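Long-range contacts in polyketide biosynthesis 3-hydroxy-3-methylglutaryl-ACP synthase PksG (Bacillus subtilis, PDB 4YXT), which catalyses the aldol condensation of acetyl-AcpK with a beta-ketothioester polyketide intermediate in the biosynthesis of the antibiotic bacillaene: residues T15-M21 with K40-L46; N289-V294 with E353-R359. The protein carries 1 engineered substitution. One frame throughout, in Å; residues are numbered along the deposited sequence.

Overall arrangement
Contact 1 pairs two short strands from the N-terminal part of this thiolase-superfamily enzyme; contact 2 brings together two helical segments from the C-terminal part. Their centres lie about 10 Å apart, and strand 41-43 bridges them: a salt bridge joins Glu41 OE1 to Arg293 NE at 3.0 Å, and Ala43 N probably donates a hydrogen bond to Val294 O, also at 3.0 Å. Directly after segment 353-359, strand 360-361 runs parallel to strand 16-19 and completes a three-stranded sheet with strand 16-19 in the middle. Contact 1 is away from the annotated sites. In contact 2 the side chain of Val294 lies about 12 Å from that of His250, by similarity a proton donor/acceptor of the active site.

Contact 1 of 2, residues T15-M21 with K40-L46; sequences TAYLDVM and KEKAVAL
Leu18 and Lys42 form the central hydrogen-bonded pair of an antiparallel strand pairing, 16-19 against 41-43, in a small three-stranded sheet. Leu18 N reaches Lys42 O at 2.8 Å and Lys42 N returns to Leu18 O at 3.2 Å. Val44 N to Ala16 O (2.9 Å) and Val20 N to Lys40 O (3.0 Å) extend the ladder at its two ends.

The tight side carries Leu18, Lys42, Val20 and Val44. Leu18 and Lys42 run alongside each other, pointing the same way. With CG of Lys42 placed between its own backbone N and carbonyl carbon (chi1 61°), the extended aliphatic chain passes across Val20, whose CG2 lies 3.6 Å from Lys42 CG. Leu18 CB meets Val44 CG2 at 4.1 Å. Leu362, Met364 and Tyr367 pack on Leu18, and the buried Lys42 NZ bonds Glu165 O and Tyr367 OH.

The other side is more open to solvent and has fewer apolar contacts. There Tyr17 leans obliquely on Glu41, its CE1 3.4 Å from Glu41 OE2 and its ring turned 59° from the carboxylate. The other oxygen, Glu41 OE1, is salt-bridged to both Arg293 and Arg359. The local exception is the bent Met21 chain beside the exposed Lys40: its methyl CE comes to 3.4 Å from Lys40 CG, tighter than usual for two carbons.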
ATOM      1  N   THR A  15      18.299  -0.500  18.257  1.00 30.51           N
ATOM      2  CA  THR A  15      19.411   0.049  18.995  1.00 32.24           C
ATOM      3  C   THR A  15      19.490  -0.687  20.350  1.00 34.15           C
ATOM      4  O   THR A  15      20.436  -0.507  21.104  1.00 41.10           O
ATOM      5  CB  THR A  15      19.180   1.547  19.219  1.00 34.20           C
ATOM      6  OG1 THR A  15      17.934   1.707  19.858  1.00 35.89           O
ATOM      7  CG2 THR A  15      19.052   2.285  17.953  1.00 32.63           C
ATOM      8  N   ALA A  16      18.494  -1.516  20.661  1.00 32.75           N
ATOM      9  CA  ALA A  16      18.440  -2.221  21.940  1.00 32.38           C
ATOM     10  C   ALA A  16      17.889  -3.600  21.714  1.00 32.06           C
ATOM     11  O   ALA A  16      17.021  -3.785  20.855  1.00 36.39           O
ATOM     12  CB  ALA A  16      17.583  -1.469  22.941  1.00 29.06           C
ATOM     13  N   TYR A  17      18.384  -4.578  22.464  1.00 32.33           N
ATOM     14  CA  TYR A  17      17.817  -5.927  22.383  1.00 30.05           C
ATOM     15  C   TYR A  17      17.563  -6.504  23.734  1.00 31.00           C
ATOM     16  O   TYR A  17      17.921  -5.886  24.749  1.00 34.47           O
ATOM     17  CB  TYR A  17      18.678  -6.862  21.571  1.00 29.74           C
ATOM     18  CG  TYR A  17      19.950  -7.301  22.226  1.00 32.49           C
ATOM     19  CD1 TYR A  17      20.059  -8.585  22.742  1.00 31.34           C
ATOM     20  CD2 TYR A  17      21.054  -6.435  22.327  1.00 31.26           C
ATOM     21  CE1 TYR A  17      21.226  -9.020  23.343  1.00 34.07           C
ATOM     22  CE2 TYR A  17      22.234  -6.855  22.937  1.00 33.73           C
ATOM     23  CZ  TYR A  17      22.301  -8.161  23.449  1.00 34.84           C
ATOM     24  OH  TYR A  17      23.423  -8.622  24.053  1.00 34.20           O
ATOM     25  N   LEU A  18      16.866  -7.647  23.741  1.00 30.17           N
ATOM     26  CA  LEU A  18      16.653  -8.441  24.954  1.00 31.12           C
ATOM     27  C   LEU A  18      17.167  -9.840  24.748  1.00 31.09           C
ATOM     28  O   LEU A  18      17.016 -10.427  23.675  1.00 30.54           O
ATOM     29  CB  LEU A  18      15.181  -8.483  25.350  1.00 34.71           C
ATOM     30  CG  LEU A  18      14.923  -9.067  26.741  1.00 37.29           C
ATOM     31  CD1 LEU A  18      15.204  -8.023  27.823  1.00 38.21           C
ATOM     32  CD2 LEU A  18      13.510  -9.616  26.825  1.00 35.98           C
ATOM     33  N   ASP A  19      17.811 -10.395  25.762  1.00 33.11           N
ATOM     34  CA  ASP A  19      18.158 -11.801  25.686  1.00 35.86           C
ATOM     35  C   ASP A  19      16.911 -12.612  26.020  1.00 33.78           C
ATOM     36  O   ASP A  19      16.353 -12.528  27.093  1.00 30.58           O
ATOM     37  CB  ASP A  19      19.316 -12.164  26.600  1.00 41.21           C
ATOM     38  CG  ASP A  19      19.747 -13.614  26.432  1.00 46.55           C
ATOM     39  OD1 ASP A  19      19.788 -14.136  25.290  1.00 53.69           O
ATOM     40  OD2 ASP A  19      20.070 -14.228  27.447  1.00 52.80           O
ATOM     41  N   VAL A  20      16.470 -13.388  25.057  1.00 33.13           N
ATOM     42  CA  VAL A  20      15.185 -14.047  25.132  1.00 38.14           C
ATOM     43  C   VAL A  20      15.244 -15.376  25.910  1.00 39.75           C
ATOM     44  O   VAL A  20      14.208 -15.880  26.334  1.00 40.24           O
ATOM     45  CB  VAL A  20      14.603 -14.136  23.694  1.00 37.46           C
ATOM     46  CG1 VAL A  20      13.819 -15.376  23.431  1.00 42.13           C
ATOM     47  CG2 VAL A  20      13.750 -12.903  23.458  1.00 40.77           C
ATOM     48  N   MET A  21      16.443 -15.914  26.123  1.00 42.54           N
ATOM     49  CA  MET A  21      16.622 -17.047  27.051  1.00 48.03           C
ATOM     50  C   MET A  21      16.464 -16.584  28.501  1.00 46.53           C
ATOM     51  O   MET A  21      15.732 -17.207  29.265  1.00 50.58           O
ATOM     52  CB  MET A  21      17.955 -17.753  26.836  1.00 51.17           C
ATOM     53  CG  MET A  21      18.108 -18.393  25.452  1.00 55.69           C
ATOM     54  SD  MET A  21      19.195 -17.514  24.288  1.00 66.72           S
ATOM     55  CE  MET A  21      19.351 -18.753  23.007  1.00 59.62           C
ATOM     56  N   LYS A  40      16.941 -16.291  20.054  1.00 36.61           N
ATOM     57  CA  LYS A  40      17.954 -15.920  21.068  1.00 33.30           C
ATOM     58  C   LYS A  40      17.846 -14.497  21.487  1.00 31.84           C
ATOM     59  O   LYS A  40      18.030 -14.205  22.638  1.00 29.94           O
ATOM     60  CB  LYS A  40      19.394 -16.173  20.581  1.00 37.11           C
ATOM     61  CG  LYS A  40      19.611 -17.498  19.861  1.00 36.04           C
ATOM     62  CD  LYS A  40      20.831 -17.450  18.967  1.00 39.02           C
ATOM     63  CE  LYS A  40      22.121 -17.675  19.755  1.00 40.76           C
ATOM     64  NZ  LYS A  40      23.298 -17.818  18.820  1.00 40.30           N
ATOM     65  N   GLU A  41      17.585 -13.591  20.559  1.00 29.39           N
ATOM     66  CA  GLU A  41      17.452 -12.220  20.921  1.00 30.19           C
ATOM     67  C   GLU A  41      16.276 -11.656  20.169  1.00 27.08           C
ATOM     68  O   GLU A  41      15.904 -12.142  19.136  1.00 21.80           O
ATOM     69  CB  GLU A  41      18.728 -11.439  20.564  1.00 34.23           C
ATOM     70  CG  GLU A  41      20.019 -12.024  21.138  1.00 39.60           C
ATOM     71  CD  GLU A  41      21.270 -11.544  20.413  1.00 44.29           C
ATOM     72  OE1 GLU A  41      21.245 -11.396  19.171  1.00 54.03           O
ATOM     73  OE2 GLU A  41      22.302 -11.326  21.077  1.00 49.63           O
ATOM     74  N   LYS A  42      15.659 -10.647  20.743  1.00 28.43           N
ATOM     75  CA  LYS A  42      14.712  -9.829  20.000  1.00 27.43           C
ATOM     76  C   LYS A  42      15.145  -8.379  20.148  1.00 28.00           C
ATOM     77  O   LYS A  42      15.531  -7.967  21.253  1.00 31.61           O
ATOM     78  CB  LYS A  42      13.294 -10.049  20.498  1.00 27.56           C
ATOM     79  CG  LYS A  42      13.023  -9.685  21.964  1.00 28.04           C
ATOM     80  CD  LYS A  42      11.547  -9.945  22.233  1.00 27.93           C
ATOM     81  CE  LYS A  42      11.044  -9.194  23.456  1.00 30.02           C
ATOM     82  NZ  LYS A  42       9.551  -9.158  23.428  1.00 31.65           N
ATOM     83  N   ALA A  43      15.121  -7.629  19.046  1.00 25.72           N
ATOM     84  CA  ALA A  43      15.200  -6.184  19.110  1.00 26.68           C
ATOM     85  C   ALA A  43      14.005  -5.628  19.848  1.00 28.68           C
ATOM     86  O   ALA A  43      12.914  -6.171  19.753  1.00 28.56           O
ATOM     87  CB  ALA A  43      15.230  -5.615  17.705  1.00 25.73           C
ATOM     88  N   VAL A  44      14.190  -4.530  20.580  1.00 34.98           N
ATOM     89  CA  VAL A  44      13.083  -3.852  21.278  1.00 30.90           C
ATOM     90  C   VAL A  44      13.113  -2.345  20.925  1.00 33.63           C
ATOM     91  O   VAL A  44      14.077  -1.622  21.243  1.00 32.93           O
ATOM     92  CB  VAL A  44      13.131  -4.075  22.805  1.00 36.85           C
ATOM     93  CG1 VAL A  44      11.891  -3.487  23.498  1.00 35.98           C
ATOM     94  CG2 VAL A  44      13.280  -5.556  23.149  1.00 36.90           C
ATOM     95  N   ALA A  45      12.090  -1.890  20.195  1.00 31.22           N
ATOM     96  CA  ALA A  45      11.953  -0.480  19.864  1.00 31.53           C
ATOM     97  C   ALA A  45      11.755   0.356  21.147  1.00 35.80           C
ATOM     98  O   ALA A  45      10.929   0.025  22.005  1.00 35.19           O
ATOM     99  CB  ALA A  45      10.772  -0.255  18.924  1.00 30.22           C
ATOM    100  N   LEU A  46      12.508   1.448  21.236  1.00 35.06           N
ATOM    101  CA  LEU A  46      12.395   2.399  22.321  1.00 35.80           C
ATOM    102  C   LEU A  46      11.399   3.515  21.982  1.00 36.37           C
ATOM    103  O   LEU A  46      11.067   3.744  20.800  1.00 31.54           O
ATOM    104  CB  LEU A  46      13.765   2.996  22.594  1.00 38.39           C
ATOM    105  CG  LEU A  46      14.843   1.939  22.843  1.00 40.57           C
ATOM    106  CD1 LEU A  46      16.208   2.294  22.252  1.00 40.97           C
ATOM    107  CD2 LEU A  46      14.927   1.731  24.332  1.00 44.28           C
TER

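Contact 2 of 2, residues N289-V294 with E353-R359; sequences NYCQRV and EKHLDRR
The guanidinium of Arg293 has Leu356 CB over one face, offset toward the rim, while Asp357 OD1 and a water lie at its edge, in plane. The Arg359 guanidinium carries Leu356 CD2 over the centre of one face, with Arg293 O and the same water at its edge. The two planes are 73° apart. That water accepts from Arg293 NH2 and Arg359 NH2 and donates to Leu356 O, tying both arginines to the end of helix 352-357. Arg293 grips Asp357 end-on: NH1 and NH2 each lie 3.0 Å from the single oxygen OD1, NH2 on its anti lone pair and NH1 from the syn side, out of the carboxylate plane. A bend at chi3 (62°) turns the guanidinium toward this salt bridge.

Arg359 makes a similar two-nitrogen fork on a backbone carbonyl, with NH1 3.0 Å and NH2 3.2 Å from Arg293 O, both from the same face of the carbonyl plane. Its NE turns back to Leu356 O at 3.0 Å, in the carbonyl plane and on a lone pair. One arginine thus binds carbonyls near the C-terminal ends of two short helices, 291-294 and 352-357, in the C-terminal part of this HMG-CoA synthase fold. The NH2 atoms of Arg293 and Arg359 are 4.1 Å apart; the Glu41 carboxylate they share probably offsets their like charges.

On the Tyr290 and Val294 side of the arginines, Leu356 points into the contact, its CD1 3.7 Å from Tyr290 CD1 and its CD2 3.9 Å from Val294 CG2. Tyr290 hydrogen-bonds Asp311 through its OH, and the edge of its ring meets the aliphatic part of Glu353, CE1 to CG at 3.4 Å.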
ATOM      1  N   ASN A 289      20.129 -17.149  10.748  1.00 26.79           N
ATOM      2  CA  ASN A 289      21.058 -16.492  11.643  1.00 25.32           C
ATOM      3  C   ASN A 289      20.601 -15.124  12.166  1.00 26.21           C
ATOM      4  O   ASN A 289      20.482 -14.936  13.396  1.00 26.64           O
ATOM      5  CB  ASN A 289      22.410 -16.375  10.967  1.00 28.83           C
ATOM      6  CG  ASN A 289      23.510 -15.907  11.917  1.00 29.68           C
ATOM      7  OD1 ASN A 289      23.488 -14.817  12.447  1.00 26.90           O
ATOM      8  ND2 ASN A 289      24.483 -16.748  12.100  1.00 35.43           N
ATOM      9  N   TYR A 290      20.295 -14.167  11.281  1.00 25.80           N
ATOM     10  CA  TYR A 290      19.902 -12.817  11.771  1.00 25.78           C
ATOM     11  C   TYR A 290      18.494 -12.801  12.366  1.00 24.00           C
ATOM     12  O   TYR A 290      18.168 -12.068  13.305  1.00 20.32           O
ATOM     13  CB  TYR A 290      19.988 -11.776  10.657  1.00 25.49           C
ATOM     14  CG  TYR A 290      21.332 -11.585  10.085  1.00 28.88           C
ATOM     15  CD1 TYR A 290      22.485 -11.892  10.819  1.00 30.91           C
ATOM     16  CD2 TYR A 290      21.484 -11.091   8.807  1.00 30.23           C
ATOM     17  CE1 TYR A 290      23.734 -11.717  10.286  1.00 33.83           C
ATOM     18  CE2 TYR A 290      22.748 -10.908   8.255  1.00 31.28           C
ATOM     19  CZ  TYR A 290      23.880 -11.212   8.988  1.00 34.26           C
ATOM     20  OH  TYR A 290      25.158 -11.046   8.424  1.00 31.15           O
ATOM     21  N   CYS A 291      17.645 -13.619  11.793  1.00 24.32           N
ATOM     22  CA  CYS A 291      16.292 -13.719  12.289  1.00 24.97           C
ATOM     23  C   CYS A 291      16.277 -14.078  13.760  1.00 24.42           C
ATOM     24  O   CYS A 291      15.506 -13.521  14.512  1.00 23.33           O
ATOM     25  CB  CYS A 291      15.511 -14.746  11.445  1.00 27.02           C
ATOM     26  SG  CYS A 291      15.296 -14.149   9.743  1.00 29.96           S
ATOM     27  N   GLN A 292      17.162 -14.976  14.163  1.00 23.58           N
ATOM     28  CA  GLN A 292      17.279 -15.353  15.552  1.00 27.21           C
ATOM     29  C   GLN A 292      17.745 -14.250  16.477  1.00 26.15           C
ATOM     30  O   GLN A 292      17.672 -14.429  17.676  1.00 26.95           O
ATOM     31  CB  GLN A 292      18.332 -16.432  15.714  1.00 31.13           C
ATOM     32  CG  GLN A 292      17.987 -17.751  15.067  1.00 38.71           C
ATOM     33  CD  GLN A 292      18.972 -18.797  15.506  1.00 44.77           C
ATOM     34  OE1 GLN A 292      18.870 -19.312  16.620  1.00 52.87           O
ATOM     35  NE2 GLN A 292      19.969 -19.069  14.670  1.00 44.76           N
ATOM     36  N   ARG A 293      18.271 -13.155  15.942  1.00 23.10           N
ATOM     37  CA  ARG A 293      18.813 -12.101  16.771  1.00 24.25           C
ATOM     38  C   ARG A 293      17.947 -10.862  16.804  1.00 26.21           C
ATOM     39  O   ARG A 293      18.075 -10.010  17.706  1.00 23.07           O
ATOM     40  CB  ARG A 293      20.235 -11.785  16.328  1.00 24.16           C
ATOM     41  CG  ARG A 293      21.186 -12.969  16.365  1.00 25.21           C
ATOM     42  CD  ARG A 293      22.621 -12.598  15.927  1.00 25.80           C
ATOM     43  NE  ARG A 293      23.126 -11.606  16.856  1.00 24.84           N
ATOM     44  CZ  ARG A 293      24.241 -10.930  16.734  1.00 23.66           C
ATOM     45  NH1 ARG A 293      25.021 -11.068  15.673  1.00 23.18           N
ATOM     46  NH2 ARG A 293      24.525 -10.050  17.675  1.00 25.82           N
ATOM     47  N   VAL A 294      17.003 -10.799  15.868  1.00 26.54           N
ATOM     48  CA  VAL A 294      16.050  -9.673  15.814  1.00 26.49           C
ATOM     49  C   VAL A 294      14.597  -9.981  16.227  1.00 23.56           C
ATOM     50  O   VAL A 294      13.881  -9.157  16.822  1.00 22.77           O
ATOM     51  CB  VAL A 294      16.104  -9.069  14.390  1.00 27.41           C
ATOM     52  CG1 VAL A 294      15.448  -7.706  14.367  1.00 29.82           C
ATOM     53  CG2 VAL A 294      17.560  -8.878  13.994  1.00 30.84           C
ATOM     54  N   GLU A 353      26.062  -7.901  10.573  1.00 28.27           N
ATOM     55  CA  GLU A 353      26.426  -8.647  11.809  1.00 28.71           C
ATOM     56  C   GLU A 353      27.029  -7.729  12.841  1.00 27.91           C
ATOM     57  O   GLU A 353      26.612  -7.666  14.014  1.00 21.20           O
ATOM     58  CB  GLU A 353      27.434  -9.770  11.490  1.00 32.55           C
ATOM     59  CG  GLU A 353      26.824 -11.149  11.522  1.00 40.25           C
ATOM     60  CD  GLU A 353      27.774 -12.254  11.908  1.00 38.85           C
ATOM     61  OE1 GLU A 353      28.793 -12.416  11.240  1.00 48.30           O
ATOM     62  OE2 GLU A 353      27.484 -12.989  12.864  1.00 44.88           O
ATOM     63  N   LYS A 354      28.018  -6.969  12.377  1.00 31.43           N
ATOM     64  CA  LYS A 354      28.704  -5.998  13.260  1.00 35.28           C
ATOM     65  C   LYS A 354      27.670  -5.029  13.865  1.00 31.80           C
ATOM     66  O   LYS A 354      27.622  -4.751  15.080  1.00 30.99           O
ATOM     67  CB  LYS A 354      29.757  -5.294  12.410  1.00 39.61           C
ATOM     68  CG  LYS A 354      30.816  -4.465  13.097  1.00 48.80           C
ATOM     69  CD  LYS A 354      31.714  -3.817  12.027  1.00 50.19           C
ATOM     70  CE  LYS A 354      32.065  -2.378  12.362  1.00 56.67           C
ATOM     71  NZ  LYS A 354      30.900  -1.445  12.497  1.00 60.66           N
ATOM     72  N   HIS A 355      26.763  -4.538  13.049  1.00 28.95           N
ATOM     73  CA  HIS A 355      25.745  -3.695  13.650  1.00 27.59           C
ATOM     74  C   HIS A 355      24.920  -4.405  14.749  1.00 26.65           C
ATOM     75  O   HIS A 355      24.637  -3.847  15.820  1.00 22.06           O
ATOM     76  CB  HIS A 355      24.826  -3.123  12.565  1.00 30.65           C
ATOM     77  CG  HIS A 355      23.470  -2.800  13.081  1.00 32.90           C
ATOM     78  ND1 HIS A 355      22.329  -3.427  12.621  1.00 36.63           N
ATOM     79  CD2 HIS A 355      23.077  -1.971  14.070  1.00 31.68           C
ATOM     80  CE1 HIS A 355      21.286  -2.979  13.297  1.00 31.43           C
ATOM     81  NE2 HIS A 355      21.715  -2.112  14.194  1.00 34.51           N
ATOM     82  N   LEU A 356      24.492  -5.643  14.483  1.00 25.45           N
ATOM     83  CA  LEU A 356      23.711  -6.371  15.468  1.00 23.53           C
ATOM     84  C   LEU A 356      24.528  -6.612  16.766  1.00 27.14           C
ATOM     85  O   LEU A 356      23.992  -6.520  17.904  1.00 22.27           O
ATOM     86  CB  LEU A 356      23.261  -7.707  14.897  1.00 22.37           C
ATOM     87  CG  LEU A 356      22.288  -7.652  13.698  1.00 21.49           C
ATOM     88  CD1 LEU A 356      22.059  -9.030  13.125  1.00 21.51           C
ATOM     89  CD2 LEU A 356      20.984  -7.043  14.096  1.00 19.16           C
ATOM     90  N   ASP A 357      25.820  -6.915  16.603  1.00 25.94           N
ATOM     91  CA  ASP A 357      26.688  -6.996  17.795  1.00 29.14           C
ATOM     92  C   ASP A 357      26.730  -5.709  18.668  1.00 29.37           C
ATOM     93  O   ASP A 357      27.053  -5.816  19.841  1.00 29.21           O
ATOM     94  CB  ASP A 357      28.129  -7.360  17.437  1.00 28.29           C
ATOM     95  CG  ASP A 357      28.248  -8.646  16.666  1.00 30.27           C
ATOM     96  OD1 ASP A 357      27.384  -9.552  16.812  1.00 33.87           O
ATOM     97  OD2 ASP A 357      29.216  -8.740  15.889  1.00 23.12           O
ATOM     98  N   ARG A 358      26.419  -4.513  18.130  1.00 30.25           N
ATOM     99  CA  ARG A 358      26.595  -3.267  18.922  1.00 31.63           C
ATOM    100  C   ARG A 358      25.366  -2.749  19.580  1.00 32.99           C
ATOM    101  O   ARG A 358      25.385  -1.634  20.098  1.00 38.25           O
ATOM    102  CB  ARG A 358      27.210  -2.121  18.111  1.00 35.44           C
ATOM    103  CG  ARG A 358      28.042  -2.579  16.927  1.00 39.88           C
ATOM    104  CD  ARG A 358      29.391  -1.881  16.807  1.00 46.93           C
ATOM    105  NE  ARG A 358      30.422  -2.811  16.337  1.00 54.17           N
ATOM    106  CZ  ARG A 358      31.647  -2.459  15.945  1.00 69.99           C
ATOM    107  NH1 ARG A 358      32.029  -1.188  15.933  1.00 76.84           N
ATOM    108  NH2 ARG A 358      32.506  -3.391  15.549  1.00 74.57           N
ATOM    109  N   ARG A 359      24.284  -3.515  19.601  1.00 29.67           N
ATOM    110  CA  ARG A 359      23.074  -3.011  20.233  1.00 29.44           C
ATOM    111  C   ARG A 359      23.191  -3.126  21.725  1.00 29.39           C
ATOM    112  O   ARG A 359      23.930  -3.981  22.239  1.00 28.20           O
ATOM    113  CB  ARG A 359      21.825  -3.781  19.756  1.00 28.08           C
ATOM    114  CG  ARG A 359      21.589  -3.736  18.264  1.00 26.30           C
ATOM    115  CD  ARG A 359      20.516  -4.728  17.844  1.00 24.42           C
ATOM    116  NE  ARG A 359      20.982  -6.114  18.033  1.00 23.62           N
ATOM    117  CZ  ARG A 359      20.228  -7.206  17.908  1.00 23.53           C
ATOM    118  NH1 ARG A 359      18.935  -7.090  17.540  1.00 23.59           N
ATOM    119  NH2 ARG A 359      20.770  -8.430  18.135  1.00 20.95           N
TER
HETATM  120  O   HOH W   1      23.152  -8.938  19.446  1.00 26.57           O